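Long-range contacts in putative aliphatic sulfonates-binding protein (Escherichia coli, PDB 2X26), which probably binds aliphatic sulfonates in the periplasm, as the solute-binding component of an ABC transporter that carries these compounds: residues A[14-18]-A[226-231]; A[220-224]-A[238-243]; A[78-83]-A[245-251]; A[4-10]-A[52-58]. All coordinates share one frame; numbering follows the deposited sequence.

From the N terminus, strand 4-9 comes first, and contact 4 closes the earliest loop when 52-58 returns beside it in the sheet. Helix 14-21 leaves from within that loop, and contact 1, formed far along the chain with 226-231, therefore crosses contact 4. Contact 3 opens at the end of strand 74-80 and closes at 245-251, crossing contact 1 in turn. Contact 2 joins two consecutive helices, lies nested inside the loop of contact 3 and also crosses contact 1, with which it shares helix 220-231. Contacts 3 and 4 reach the same five-stranded sheet; contacts 1 and 2 tie late helices to one another and to helix 14-21.

Contact 1 (A[14-18]-A[226-231]); sequences IGMVL and LLAKTM
The helical segment bearing Ile14, Val17 and Leu18 crosses the one bearing Leu226, Leu227 and Met231 at 98°, nearly perpendicular, with the short axes 11.5 Å apart. In the two-lobed fold of type II periplasmic binding proteins, this joins the helix that follows the first strand to a helix from late in the chain. The spacing is wide for a helix pair, and the branched side chains fill it. Leu227 stands at the centre: its CD2 lies 3.8 Å from Val17 CG1 and 3.9 Å from Ile14 CD1. Ile14 meets Leu227 at about a right angle, whereas Val17 comes at a slant. With CG1 opposite the backbone nitrogen (chi1 167°), Val17 turns that methyl toward the second helix. On one flank, Leu18 leans on Leu226, its CG 3.9 Å from Leu226 CD2, although a second modelled position of Leu18 makes this part less certain. On the other flank, the extended chain of Met231 carries its terminal methyl to Ile14. No hydrogen bond links the segments; the contacts between them are dispersive, almost all between aliphatic carbons. Tyr9 of the sheet touches Val17, while Thr216 of helix 199-218 touches Ile14 and Leu18; Ile238 of helix 235-243 covers Leu227 and Met231. The polar exception on this surface is Thr230, which approaches Val17 tip to tip and places OG1 4.0 Å from Val17 CG1.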
loop_
_atom_site.group_PDB
_atom_site.type_symbol
_atom_site.label_atom_id
_atom_site.label_comp_id
_atom_site.label_asym_id
_atom_site.label_seq_id
_atom_site.Cartn_x
_atom_site.Cartn_y
_atom_site.Cartn_z
ATOM N N ILE A 14 -1.232 -7.922 -1.762
ATOM C CA ILE A 14 -0.980 -9.382 -1.880
ATOM C C ILE A 14 -1.435 -10.182 -0.705
ATOM O O ILE A 14 -2.083 -11.203 -0.899
ATOM C CB ILE A 14 0.504 -9.628 -2.161
ATOM C CG1 ILE A 14 0.898 -8.930 -3.472
ATOM C CG2 ILE A 14 0.800 -11.154 -2.170
ATOM C CD1 ILE A 14 -0.072 -9.202 -4.740
ATOM N N GLY A 15 -1.135 -9.698 0.506
ATOM C CA GLY A 15 -1.557 -10.408 1.745
ATOM C C GLY A 15 -3.092 -10.566 1.748
ATOM O O GLY A 15 -3.634 -11.679 1.994
ATOM N N MET A 16 -3.795 -9.456 1.471
ATOM C CA MET A 16 -5.243 -9.490 1.429
ATOM C C MET A 16 -5.769 -10.439 0.352
ATOM O O MET A 16 -6.653 -11.261 0.640
ATOM C CB MET A 16 -5.820 -8.092 1.243
ATOM C CG MET A 16 -5.716 -7.289 2.527
ATOM S SD MET A 16 -6.538 -5.704 2.230
ATOM C CE MET A 16 -6.588 -5.089 3.871
ATOM N N VAL A 17 -5.224 -10.343 -0.840
ATOM C CA VAL A 17 -5.751 -11.122 -1.994
ATOM C C VAL A 17 -5.549 -12.624 -1.746
ATOM O O VAL A 17 -6.479 -13.422 -1.983
ATOM C CB VAL A 17 -5.094 -10.663 -3.310
ATOM C CG1 VAL A 17 -5.365 -11.633 -4.499
ATOM C CG2 VAL A 17 -5.644 -9.255 -3.687
ATOM N N LEU A 18 -4.359 -13.005 -1.269
ATOM C CA LEU A 18 -4.118 -14.417 -0.954
ATOM C C LEU A 18 -4.968 -14.873 0.232
ATOM O O LEU A 18 -5.529 -15.955 0.186
ATOM C CB LEU A 18 -2.640 -14.733 -0.725
ATOM C CG LEU A 18 -2.014 -15.178 -2.046
ATOM C CD1 LEU A 18 -1.698 -13.979 -2.904
ATOM C CD2 LEU A 18 -0.790 -16.026 -1.803
ATOM N N LEU A 226 -2.877 -17.878 -9.237
ATOM C CA LEU A 226 -3.931 -17.065 -8.623
ATOM C C LEU A 226 -3.843 -15.609 -9.040
ATOM O O LEU A 226 -4.820 -15.037 -9.526
ATOM C CB LEU A 226 -3.881 -17.193 -7.111
ATOM C CG LEU A 226 -4.788 -16.178 -6.447
ATOM C CD1 LEU A 226 -6.246 -16.598 -6.635
ATOM C CD2 LEU A 226 -4.390 -16.054 -4.993
ATOM N N LEU A 227 -2.665 -15.003 -8.888
ATOM C CA LEU A 227 -2.499 -13.571 -9.122
ATOM C C LEU A 227 -2.514 -13.269 -10.634
ATOM O O LEU A 227 -2.965 -12.196 -11.046
ATOM C CB LEU A 227 -1.180 -13.115 -8.463
ATOM C CG LEU A 227 -1.127 -13.139 -6.935
ATOM C CD1 LEU A 227 0.319 -12.876 -6.459
ATOM C CD2 LEU A 227 -2.107 -12.082 -6.321
ATOM N N ALA A 228 -2.108 -14.232 -11.487
ATOM C CA ALA A 228 -2.225 -14.011 -12.922
ATOM C C ALA A 228 -3.711 -13.849 -13.233
ATOM O O ALA A 228 -4.077 -12.989 -14.028
ATOM C CB ALA A 228 -1.603 -15.180 -13.724
ATOM N N LYS A 229 -4.557 -14.667 -12.604
ATOM C CA LYS A 229 -5.999 -14.614 -12.834
ATOM C C LYS A 229 -6.613 -13.310 -12.313
ATOM O O LYS A 229 -7.339 -12.640 -13.040
ATOM C CB LYS A 229 -6.667 -15.799 -12.126
ATOM C CG LYS A 229 -8.163 -15.875 -12.356
ATOM C CD LYS A 229 -8.738 -17.224 -11.829
ATOM C CE LYS A 229 -7.850 -18.427 -12.212
ATOM N NZ LYS A 229 -8.586 -19.730 -12.014
ATOM N N THR A 230 -6.312 -12.981 -11.060
ATOM C CA THR A 230 -6.945 -11.824 -10.343
ATOM C C THR A 230 -6.441 -10.502 -10.926
ATOM O O THR A 230 -7.213 -9.532 -11.122
ATOM C CB THR A 230 -6.735 -11.897 -8.796
ATOM O OG1 THR A 230 -5.333 -11.896 -8.485
ATOM C CG2 THR A 230 -7.419 -13.133 -8.151
ATOM N N MET A 231 -5.170 -10.448 -11.296
ATOM C CA MET A 231 -4.653 -9.240 -11.898
ATOM C C MET A 231 -4.912 -9.151 -13.370
ATOM O O MET A 231 -4.801 -8.070 -13.932
ATOM C CB MET A 231 -3.140 -9.085 -11.655
ATOM C CG MET A 231 -2.856 -8.889 -10.200
ATOM S SD MET A 231 -1.118 -8.401 -10.047
ATOM C CE MET A 231 -0.969 -8.079 -8.330
#

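Contact 2 (A[220-224]-A[238-243]); sequences REQSI and IASYLD
The guanidinium of Arg220 is approached obliquely from both sides of its plane, by Asp243 OD1 on one and by Ala239 O and Leu242 CB on the other; the carboxylate plane of Asp243 is turned only 7° from it, and the Arg220 and Asp243 side chains meet at about a right angle. A single carboxylate oxygen takes both terminal nitrogens: Asp243 OD1 is 3.1 Å from Arg220 NH1 and 3.2 Å from Arg220 NH2. Both hydrogen bonds of this salt bridge are weak, because each N-H points well off the oxygen, at 122°. The same NH2 makes another weak, long bond to the backbone oxygen of Ala239, 3.4 Å from Arg220 NH2. Leu242 supplies an apolar neighbour, its CB 3.8 Å from Arg220 NH1, as the two chains pass in opposite directions. Arg220 gains this reach through a chain extended from CG to NE, with CG opposite the backbone nitrogen. Alongside the charged pair, Ile224 makes the apolar part of the contact. Its CG1 packs 3.7 Å from Leu242 CD1, its CD1 rests on Ala239, and its CA touches Ile238 CG2 at 3.9 Å. Asp243 is exposed, whereas Ile238 and Leu242 are buried. These are consecutive helices, 220-231 and 235-243, whose segments diverge by 117° with axes 10.6 Å apart. Ile238 also packs against Ala228 farther along helix 220-231, while Ser223 touches Leu18 and Tyr241 touches Ile14, so helix 14-21 is met by both members of the pair.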
loop_
_atom_site.group_PDB
_atom_site.type_symbol
_atom_site.label_atom_id
_atom_site.label_comp_id
_atom_site.label_asym_id
_atom_site.label_seq_id
_atom_site.Cartn_x
_atom_site.Cartn_y
_atom_site.Cartn_z
ATOM N N ARG A 220 4.675 -20.901 -4.429
ATOM C CA ARG A 220 4.867 -19.918 -5.518
ATOM C C ARG A 220 4.089 -20.275 -6.792
ATOM O O ARG A 220 3.469 -19.419 -7.398
ATOM C CB ARG A 220 6.388 -19.786 -5.823
ATOM C CG ARG A 220 6.695 -18.659 -6.820
ATOM C CD ARG A 220 8.174 -18.591 -7.041
ATOM N NE ARG A 220 8.526 -17.908 -8.281
ATOM C CZ ARG A 220 8.799 -16.617 -8.356
ATOM N NH1 ARG A 220 8.691 -15.840 -7.256
ATOM N NH2 ARG A 220 9.136 -16.109 -9.531
ATOM N N GLU A 221 4.119 -21.540 -7.218
ATOM C CA GLU A 221 3.392 -21.908 -8.425
ATOM C C GLU A 221 1.890 -21.587 -8.336
ATOM O O GLU A 221 1.312 -20.990 -9.265
ATOM C CB GLU A 221 3.576 -23.411 -8.715
ATOM C CG GLU A 221 2.897 -23.905 -9.972
ATOM C CD GLU A 221 2.965 -25.450 -10.140
ATOM O OE1 GLU A 221 3.208 -26.206 -9.162
ATOM O OE2 GLU A 221 2.719 -25.944 -11.261
ATOM N N GLN A 222 1.287 -21.994 -7.222
ATOM C CA GLN A 222 -0.148 -21.798 -7.006
ATOM C C GLN A 222 -0.443 -20.308 -6.905
ATOM O O GLN A 222 -1.445 -19.826 -7.470
ATOM C CB GLN A 222 -0.569 -22.493 -5.733
ATOM C CG GLN A 222 -1.927 -22.093 -5.227
ATOM C CD GLN A 222 -2.237 -22.707 -3.871
ATOM O OE1 GLN A 222 -1.735 -22.252 -2.819
ATOM N NE2 GLN A 222 -3.053 -23.752 -3.885
ATOM N N SER A 223 0.434 -19.579 -6.215
ATOM C CA SER A 223 0.180 -18.145 -5.989
ATOM C C SER A 223 0.333 -17.355 -7.330
ATOM O O SER A 223 -0.412 -16.408 -7.632
ATOM C CB SER A 223 1.129 -17.609 -4.919
ATOM O OG SER A 223 0.934 -18.229 -3.656
ATOM N N ILE A 224 1.258 -17.795 -8.180
ATOM C CA ILE A 224 1.424 -17.123 -9.470
ATOM C C ILE A 224 0.174 -17.330 -10.328
ATOM O O ILE A 224 -0.322 -16.373 -10.968
ATOM C CB ILE A 224 2.714 -17.618 -10.209
ATOM C CG1 ILE A 224 3.934 -16.957 -9.560
ATOM C CG2 ILE A 224 2.574 -17.351 -11.749
ATOM C CD1 ILE A 224 5.289 -17.597 -10.058
ATOM N N ILE A 238 3.735 -11.889 -13.567
ATOM C CA ILE A 238 3.503 -12.139 -12.116
ATOM C C ILE A 238 4.790 -12.672 -11.475
ATOM O O ILE A 238 5.104 -12.292 -10.324
ATOM C CB ILE A 238 2.374 -13.140 -11.884
ATOM C CG1 ILE A 238 1.060 -12.607 -12.485
ATOM C CG2 ILE A 238 2.176 -13.452 -10.387
ATOM C CD1 ILE A 238 0.706 -11.214 -12.004
ATOM N N ALA A 239 5.491 -13.563 -12.175
ATOM C CA ALA A 239 6.753 -14.103 -11.644
ATOM C C ALA A 239 7.755 -12.964 -11.347
ATOM O O ALA A 239 8.355 -12.918 -10.272
ATOM C CB ALA A 239 7.371 -15.099 -12.618
ATOM N N SER A 240 7.948 -12.077 -12.336
ATOM C CA SER A 240 8.805 -10.884 -12.218
ATOM C C SER A 240 8.303 -9.997 -11.084
ATOM O O SER A 240 9.091 -9.532 -10.244
ATOM C CB SER A 240 8.763 -10.115 -13.534
ATOM O OG SER A 240 9.648 -8.996 -13.542
ATOM N N TYR A 241 6.992 -9.762 -11.051
ATOM C CA TYR A 241 6.391 -8.974 -9.997
ATOM C C TYR A 241 6.720 -9.492 -8.580
ATOM O O TYR A 241 7.137 -8.701 -7.691
ATOM C CB TYR A 241 4.871 -8.983 -10.190
ATOM C CG TYR A 241 4.096 -8.270 -9.142
ATOM C CD1 TYR A 241 3.852 -6.918 -9.241
ATOM C CD2 TYR A 241 3.610 -8.953 -8.033
ATOM C CE1 TYR A 241 3.127 -6.241 -8.225
ATOM C CE2 TYR A 241 2.884 -8.311 -7.045
ATOM C CZ TYR A 241 2.643 -6.976 -7.145
ATOM O OH TYR A 241 1.888 -6.383 -6.170
ATOM N N LEU A 242 6.579 -10.799 -8.360
ATOM C CA LEU A 242 6.903 -11.382 -7.038
ATOM C C LEU A 242 8.397 -11.303 -6.745
ATOM O O LEU A 242 8.804 -11.049 -5.586
ATOM C CB LEU A 242 6.419 -12.848 -6.981
ATOM C CG LEU A 242 4.896 -13.037 -6.975
ATOM C CD1 LEU A 242 4.727 -14.574 -6.843
ATOM C CD2 LEU A 242 4.213 -12.335 -5.769
ATOM N N ASP A 243 9.229 -11.460 -7.782
ATOM C CA ASP A 243 10.674 -11.376 -7.614
ATOM C C ASP A 243 11.168 -9.949 -7.189
ATOM O O ASP A 243 12.299 -9.810 -6.725
ATOM C CB ASP A 243 11.367 -11.808 -8.896
ATOM C CG ASP A 243 11.318 -13.295 -9.114
ATOM O OD1 ASP A 243 11.038 -14.019 -8.117
ATOM O OD2 ASP A 243 11.599 -13.743 -10.272
#

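Contact 3 (A[78-83]-A[245-251]); sequences GVEPPK and RPPTTIK. With GOL (glycerol), chain C.
Backbone hydrogen bonds between Val79 and Lys251 form a single antiparallel bridge of the hydrogen-bonded type. Val79 N reaches Lys251 O at 2.9 Å, and Lys251 N returns a bond of 3.1 Å to Val79 O. Weaker CA-H...O contacts extend the pairing: Gly78 CA leans on Lys251 O, and Glu80 CA lies 3.3 Å from Thr249 O. One water donates to Val79 O and also binds Thr249 OG1, whereas the buried Thr249 N has no polar partner.

Van der Waals contacts follow the prolines and aliphatic stems. Pro81 CG lies 3.6 Å from Thr249 OG1, its ring crossing that side chain at about a right angle. Pro246 CG nestles against Pro82 O and makes an apolar contact with Pro81 CB. Glu80 and Ile250 run side by side in the same direction, with Glu80 CG 3.7 Å from Ile250 CG1. Lys83 bends at its third torsion and crosses Arg245, its CD 3.7 Å from Arg245 CG.

Polar ends converge on a glycerol, probably from crystallisation. Its O3 lies at the guanidinium edge and accepts from both Arg245 NE and NH2, the latter at 2.7 Å; its O1 donates to Glu80 OE1, 3.0 Å away. Both side chains have further partners: Glu80 hydrogen-bonds to Tyr188 and Ser186, and Arg245 forms a salt bridge with Asp213.

Bound also by Gly12 O, this glycerol may mark a polar pocket, consistent with the ligand cleft between the lobes of a type II periplasmic binding protein.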
loop_
_atom_site.group_PDB
_atom_site.type_symbol
_atom_site.label_atom_id
_atom_site.label_comp_id
_atom_site.label_asym_id
_atom_site.label_seq_id
_atom_site.Cartn_x
_atom_site.Cartn_y
_atom_site.Cartn_z
ATOM N N GLY A 78 -0.841 -0.917 10.814
ATOM C CA GLY A 78 0.233 -1.866 10.475
ATOM C C GLY A 78 1.017 -1.349 9.298
ATOM O O GLY A 78 0.493 -0.611 8.466
ATOM N N VAL A 79 2.258 -1.805 9.176
ATOM C CA VAL A 79 3.108 -1.401 8.021
ATOM C C VAL A 79 3.867 -2.628 7.480
ATOM O O VAL A 79 4.233 -3.564 8.224
ATOM C CB VAL A 79 4.120 -0.260 8.410
ATOM C CG1 VAL A 79 5.084 -0.720 9.563
ATOM C CG2 VAL A 79 4.900 0.261 7.175
ATOM N N GLU A 80 4.030 -2.658 6.166
ATOM C CA GLU A 80 4.826 -3.702 5.460
ATOM C C GLU A 80 6.108 -3.043 4.954
ATOM O O GLU A 80 6.122 -1.825 4.719
ATOM C CB GLU A 80 4.041 -4.170 4.238
ATOM C CG GLU A 80 2.766 -4.845 4.604
ATOM C CD GLU A 80 1.764 -5.093 3.481
ATOM O OE1 GLU A 80 1.284 -4.175 2.747
ATOM O OE2 GLU A 80 1.313 -6.230 3.437
ATOM N N PRO A 81 7.152 -3.844 4.679
ATOM C CA PRO A 81 8.420 -3.233 4.230
ATOM C C PRO A 81 8.265 -2.561 2.885
ATOM O O PRO A 81 7.431 -2.954 2.113
ATOM C CB PRO A 81 9.372 -4.429 4.089
ATOM C CG PRO A 81 8.697 -5.581 4.902
ATOM C CD PRO A 81 7.218 -5.316 4.777
ATOM N N PRO A 82 9.097 -1.573 2.603
ATOM C CA PRO A 82 9.086 -0.984 1.287
ATOM C C PRO A 82 9.561 -1.974 0.197
ATOM O O PRO A 82 10.223 -2.960 0.507
ATOM C CB PRO A 82 10.150 0.132 1.390
ATOM C CG PRO A 82 10.983 -0.172 2.489
ATOM C CD PRO A 82 10.217 -1.091 3.425
ATOM N N LYS A 83 9.207 -1.661 -1.049
ATOM C CA LYS A 83 9.582 -2.504 -2.192
ATOM C C LYS A 83 10.410 -1.661 -3.132
ATOM O O LYS A 83 9.930 -1.284 -4.200
ATOM C CB LYS A 83 8.317 -2.989 -2.941
ATOM C CG LYS A 83 7.349 -3.849 -2.106
ATOM C CD LYS A 83 6.290 -4.578 -3.019
ATOM C CE LYS A 83 5.714 -3.741 -4.205
ATOM N NZ LYS A 83 5.114 -4.521 -5.417
ATOM N N ARG A 245 9.734 -8.204 -4.833
ATOM C CA ARG A 245 9.225 -7.948 -3.467
ATOM C C ARG A 245 10.115 -8.567 -2.426
ATOM O O ARG A 245 10.662 -9.684 -2.644
ATOM C CB ARG A 245 7.863 -8.603 -3.291
ATOM C CG ARG A 245 6.810 -7.991 -4.226
ATOM C CD ARG A 245 5.576 -8.846 -4.099
ATOM N NE ARG A 245 4.754 -8.409 -2.973
ATOM C CZ ARG A 245 4.376 -9.146 -1.927
ATOM N NH1 ARG A 245 4.794 -10.413 -1.752
ATOM N NH2 ARG A 245 3.563 -8.559 -1.025
ATOM N N PRO A 246 10.323 -7.853 -1.321
ATOM C CA PRO A 246 11.063 -8.473 -0.231
ATOM C C PRO A 246 10.139 -9.427 0.545
ATOM O O PRO A 246 8.922 -9.403 0.346
ATOM C CB PRO A 246 11.403 -7.254 0.666
ATOM C CG PRO A 246 10.254 -6.384 0.521
ATOM C CD PRO A 246 9.836 -6.503 -0.954
ATOM N N PRO A 247 10.698 -10.257 1.451
ATOM C CA PRO A 247 9.776 -11.012 2.309
ATOM C C PRO A 247 8.881 -10.037 3.088
ATOM O O PRO A 247 9.369 -9.003 3.578
ATOM C CB PRO A 247 10.739 -11.755 3.269
ATOM C CG PRO A 247 12.011 -11.937 2.428
ATOM C CD PRO A 247 12.117 -10.595 1.717
ATOM N N THR A 248 7.585 -10.312 3.147
ATOM C CA THR A 248 6.671 -9.386 3.771
ATOM C C THR A 248 6.567 -9.676 5.246
ATOM O O THR A 248 6.603 -10.844 5.665
ATOM C CB THR A 248 5.298 -9.563 3.171
ATOM O OG1 THR A 248 5.354 -9.042 1.849
ATOM C CG2 THR A 248 4.196 -8.789 3.976
ATOM N N THR A 249 6.520 -8.615 6.042
ATOM C CA THR A 249 6.149 -8.700 7.440
ATOM C C THR A 249 5.046 -7.642 7.591
ATOM O O THR A 249 4.996 -6.708 6.834
ATOM C CB THR A 249 7.327 -8.379 8.379
ATOM O OG1 THR A 249 7.879 -7.080 8.067
ATOM C CG2 THR A 249 8.461 -9.466 8.246
ATOM N N ILE A 250 4.131 -7.837 8.520
ATOM C CA ILE A 250 3.230 -6.747 8.928
ATOM C C ILE A 250 3.466 -6.494 10.428
ATOM O O ILE A 250 3.353 -7.418 11.265
ATOM C CB ILE A 250 1.771 -7.039 8.637
ATOM C CG1 ILE A 250 1.620 -7.311 7.119
ATOM C CG2 ILE A 250 0.931 -5.771 8.983
ATOM C CD1 ILE A 250 0.383 -8.048 6.710
ATOM N N LYS A 251 3.873 -5.271 10.734
ATOM C CA LYS A 251 4.271 -4.894 12.082
ATOM C C LYS A 251 3.580 -3.627 12.554
ATOM O O LYS A 251 3.157 -2.793 11.769
ATOM C CB LYS A 251 5.801 -4.640 12.092
ATOM C CG LYS A 251 6.656 -5.818 11.652
ATOM C CD LYS A 251 8.153 -5.411 11.722
ATOM C CE LYS A 251 9.087 -6.534 11.278
ATOM N NZ LYS A 251 10.445 -6.230 11.800
HETATM C C1 GOL C . 0.878 -5.665 -0.600
HETATM O O1 GOL C . -0.110 -5.203 0.323
HETATM C C2 GOL C . 1.824 -4.511 -0.946
HETATM O O2 GOL C . 1.904 -4.215 -2.379
HETATM C C3 GOL C . 3.093 -5.143 -0.377
HETATM O O3 GOL C . 3.706 -5.922 -1.371
HETATM O O HOH W 1 6.824 -4.454 8.450
HETATM O O HOH W 2 3.326 -6.218 -3.702
#

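Contact 4 (A[4-10]-A[52-58])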
loop_
_atom_site.group_PDB
_atom_site.type_symbol
_atom_site.label_atom_id
_atom_site.label_comp_id
_atom_site.label_asym_id
_atom_site.label_seq_id
_atom_site.Cartn_x
_atom_site.Cartn_y
_atom_site.Cartn_z
ATOM N N ALA A 4 -18.796 -7.848 12.232
ATOM C CA ALA A 4 -18.407 -7.794 10.829
ATOM C C ALA A 4 -17.056 -7.114 10.647
ATOM O O ALA A 4 -16.628 -6.270 11.463
ATOM C CB ALA A 4 -19.430 -7.070 10.019
ATOM N N LEU A 5 -16.409 -7.527 9.561
ATOM C CA LEU A 5 -15.173 -6.955 9.130
ATOM C C LEU A 5 -15.323 -6.800 7.626
ATOM O O LEU A 5 -15.313 -7.791 6.875
ATOM C CB LEU A 5 -13.996 -7.856 9.486
ATOM C CG LEU A 5 -12.719 -7.406 8.770
ATOM C CD1 LEU A 5 -12.289 -5.966 9.105
ATOM C CD2 LEU A 5 -11.576 -8.399 9.066
ATOM N N ARG A 6 -15.391 -5.545 7.207
ATOM C CA ARG A 6 -15.492 -5.169 5.767
ATOM C C ARG A 6 -14.146 -4.641 5.309
ATOM O O ARG A 6 -13.651 -3.639 5.821
ATOM C CB ARG A 6 -16.588 -4.100 5.539
ATOM C CG ARG A 6 -17.929 -4.598 6.084
ATOM C CD ARG A 6 -18.894 -3.452 6.268
ATOM N NE ARG A 6 -18.457 -2.558 7.334
ATOM C CZ ARG A 6 -19.087 -1.404 7.581
ATOM N NH1 ARG A 6 -20.111 -1.022 6.808
ATOM N NH2 ARG A 6 -18.633 -0.600 8.532
ATOM N N ILE A 7 -13.561 -5.350 4.354
ATOM C CA ILE A 7 -12.153 -5.122 3.999
ATOM C C ILE A 7 -12.027 -4.459 2.646
ATOM O O ILE A 7 -12.537 -4.975 1.633
ATOM C CB ILE A 7 -11.355 -6.453 3.978
ATOM C CG1 ILE A 7 -11.525 -7.178 5.331
ATOM C CG2 ILE A 7 -9.916 -6.165 3.581
ATOM C CD1 ILE A 7 -11.078 -8.629 5.353
ATOM N N GLY A 8 -11.356 -3.320 2.608
ATOM C CA GLY A 8 -11.002 -2.691 1.313
ATOM C C GLY A 8 -9.655 -3.174 0.843
ATOM O O GLY A 8 -8.668 -3.067 1.575
ATOM N N TYR A 9 -9.594 -3.686 -0.373
ATOM C CA TYR A 9 -8.284 -4.207 -0.888
ATOM C C TYR A 9 -8.091 -3.738 -2.337
ATOM O O TYR A 9 -9.053 -3.316 -2.979
ATOM C CB TYR A 9 -8.239 -5.736 -0.803
ATOM C CG TYR A 9 -9.131 -6.493 -1.810
ATOM C CD1 TYR A 9 -8.566 -7.064 -2.976
ATOM C CD2 TYR A 9 -10.494 -6.637 -1.599
ATOM C CE1 TYR A 9 -9.356 -7.725 -3.878
ATOM C CE2 TYR A 9 -11.316 -7.322 -2.517
ATOM C CZ TYR A 9 -10.709 -7.891 -3.631
ATOM O OH TYR A 9 -11.471 -8.560 -4.553
ATOM N N GLN A 10 -6.850 -3.838 -2.835
ATOM C CA GLN A 10 -6.545 -3.536 -4.231
ATOM C C GLN A 10 -5.949 -4.802 -4.831
ATOM O O GLN A 10 -5.551 -5.726 -4.108
ATOM C CB GLN A 10 -5.559 -2.392 -4.311
ATOM C CG GLN A 10 -6.106 -1.074 -3.631
ATOM C CD GLN A 10 -5.070 0.036 -3.678
ATOM O OE1 GLN A 10 -4.641 0.456 -4.779
ATOM N NE2 GLN A 10 -4.660 0.527 -2.501
ATOM N N GLY A 52 -17.186 5.281 6.489
ATOM C CA GLY A 52 -17.485 4.158 7.383
ATOM C C GLY A 52 -18.085 2.958 6.665
ATOM O O GLY A 52 -18.689 2.108 7.333
ATOM N N SER A 53 -17.928 2.861 5.341
ATOM C CA SER A 53 -18.551 1.723 4.651
ATOM C C SER A 53 -17.608 0.506 4.585
ATOM O O SER A 53 -18.029 -0.553 4.136
ATOM C CB SER A 53 -19.024 2.099 3.269
ATOM O OG SER A 53 -17.945 2.466 2.450
ATOM N N ILE A 54 -16.355 0.700 4.970
ATOM C CA ILE A 54 -15.438 -0.448 5.192
ATOM C C ILE A 54 -14.693 -0.186 6.522
ATOM O O ILE A 54 -14.712 0.947 7.058
ATOM C CB ILE A 54 -14.408 -0.639 4.068
ATOM C CG1 ILE A 54 -13.667 0.670 3.856
ATOM C CG2 ILE A 54 -15.057 -1.153 2.737
ATOM C CD1 ILE A 54 -12.409 0.435 2.992
ATOM N N ASP A 55 -14.075 -1.213 7.083
ATOM C CA ASP A 55 -13.455 -1.085 8.385
ATOM C C ASP A 55 -11.932 -1.149 8.364
ATOM O O ASP A 55 -11.315 -0.643 9.277
ATOM C CB ASP A 55 -13.947 -2.223 9.293
ATOM C CG ASP A 55 -15.424 -2.266 9.371
ATOM O OD1 ASP A 55 -16.017 -1.235 9.738
ATOM O OD2 ASP A 55 -16.035 -3.306 9.056
ATOM N N LEU A 56 -11.345 -1.735 7.323
ATOM C CA LEU A 56 -9.901 -1.949 7.292
ATOM C C LEU A 56 -9.504 -1.863 5.845
ATOM O O LEU A 56 -10.204 -2.439 4.985
ATOM C CB LEU A 56 -9.572 -3.357 7.843
ATOM C CG LEU A 56 -8.109 -3.799 7.838
ATOM C CD1 LEU A 56 -7.327 -2.918 8.817
ATOM C CD2 LEU A 56 -8.025 -5.271 8.270
ATOM N N GLY A 57 -8.371 -1.204 5.563
ATOM C CA GLY A 57 -7.925 -1.073 4.179
ATOM C C GLY A 57 -6.415 -1.104 4.014
ATOM O O GLY A 57 -5.680 -0.845 4.965
ATOM N N SER A 58 -5.981 -1.506 2.813
ATOM C CA SER A 58 -4.576 -1.558 2.454
ATOM C C SER A 58 -4.280 -0.478 1.387
ATOM O O SER A 58 -4.992 -0.374 0.375
ATOM C CB SER A 58 -4.357 -2.937 1.833
ATOM O OG SER A 58 -3.277 -2.894 0.931
HETATM O O HOH W 3 -18.148 -3.447 10.946
#
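Asp55 OD2 is gripped by two nitrogens of Arg6: the backbone N at 3.0 Å, on its anti side, and the side-chain NE at 3.1 Å, from above the carboxylate plane. A water shared with Ala4 O donates to the same oxygen. Asp55 OD1 takes Arg6 NH2 at 2.9 Å on its syn side, so the guanidinium holds the carboxylate side-on through NE and NH2, the two planes turned 44° apart. Arg6 arrives there by a bend at its third torsion (-68°). Ser53 O lies over one face of the guanidinium, offset toward its rim. Gly52, just before it, is the C-prime residue of the Schellman motif that ends helix 42-51, and its positive phi turns the chain toward the next strand.

Strands 4-9 and 56-59 then run parallel, inner neighbours in the sheet of the type II periplasmic binding protein fold, where strand 33-38 borders the other side of 4-9. The helical crossover from 33-38 thus passes over strand 4-9. Gly8 N bonds to Leu56 O at 2.8 Å, nearly along the carbonyl axis. Ile54 CD1 packs directly on the backbone of Gly8, 3.8 Å from Gly8 CA. On the surface lined by Leu5 and Leu56, Val205 of helix 199-218 touches both residues. Farther along, Gln10 NE2 donates to Ser58 O at 3.0 Å.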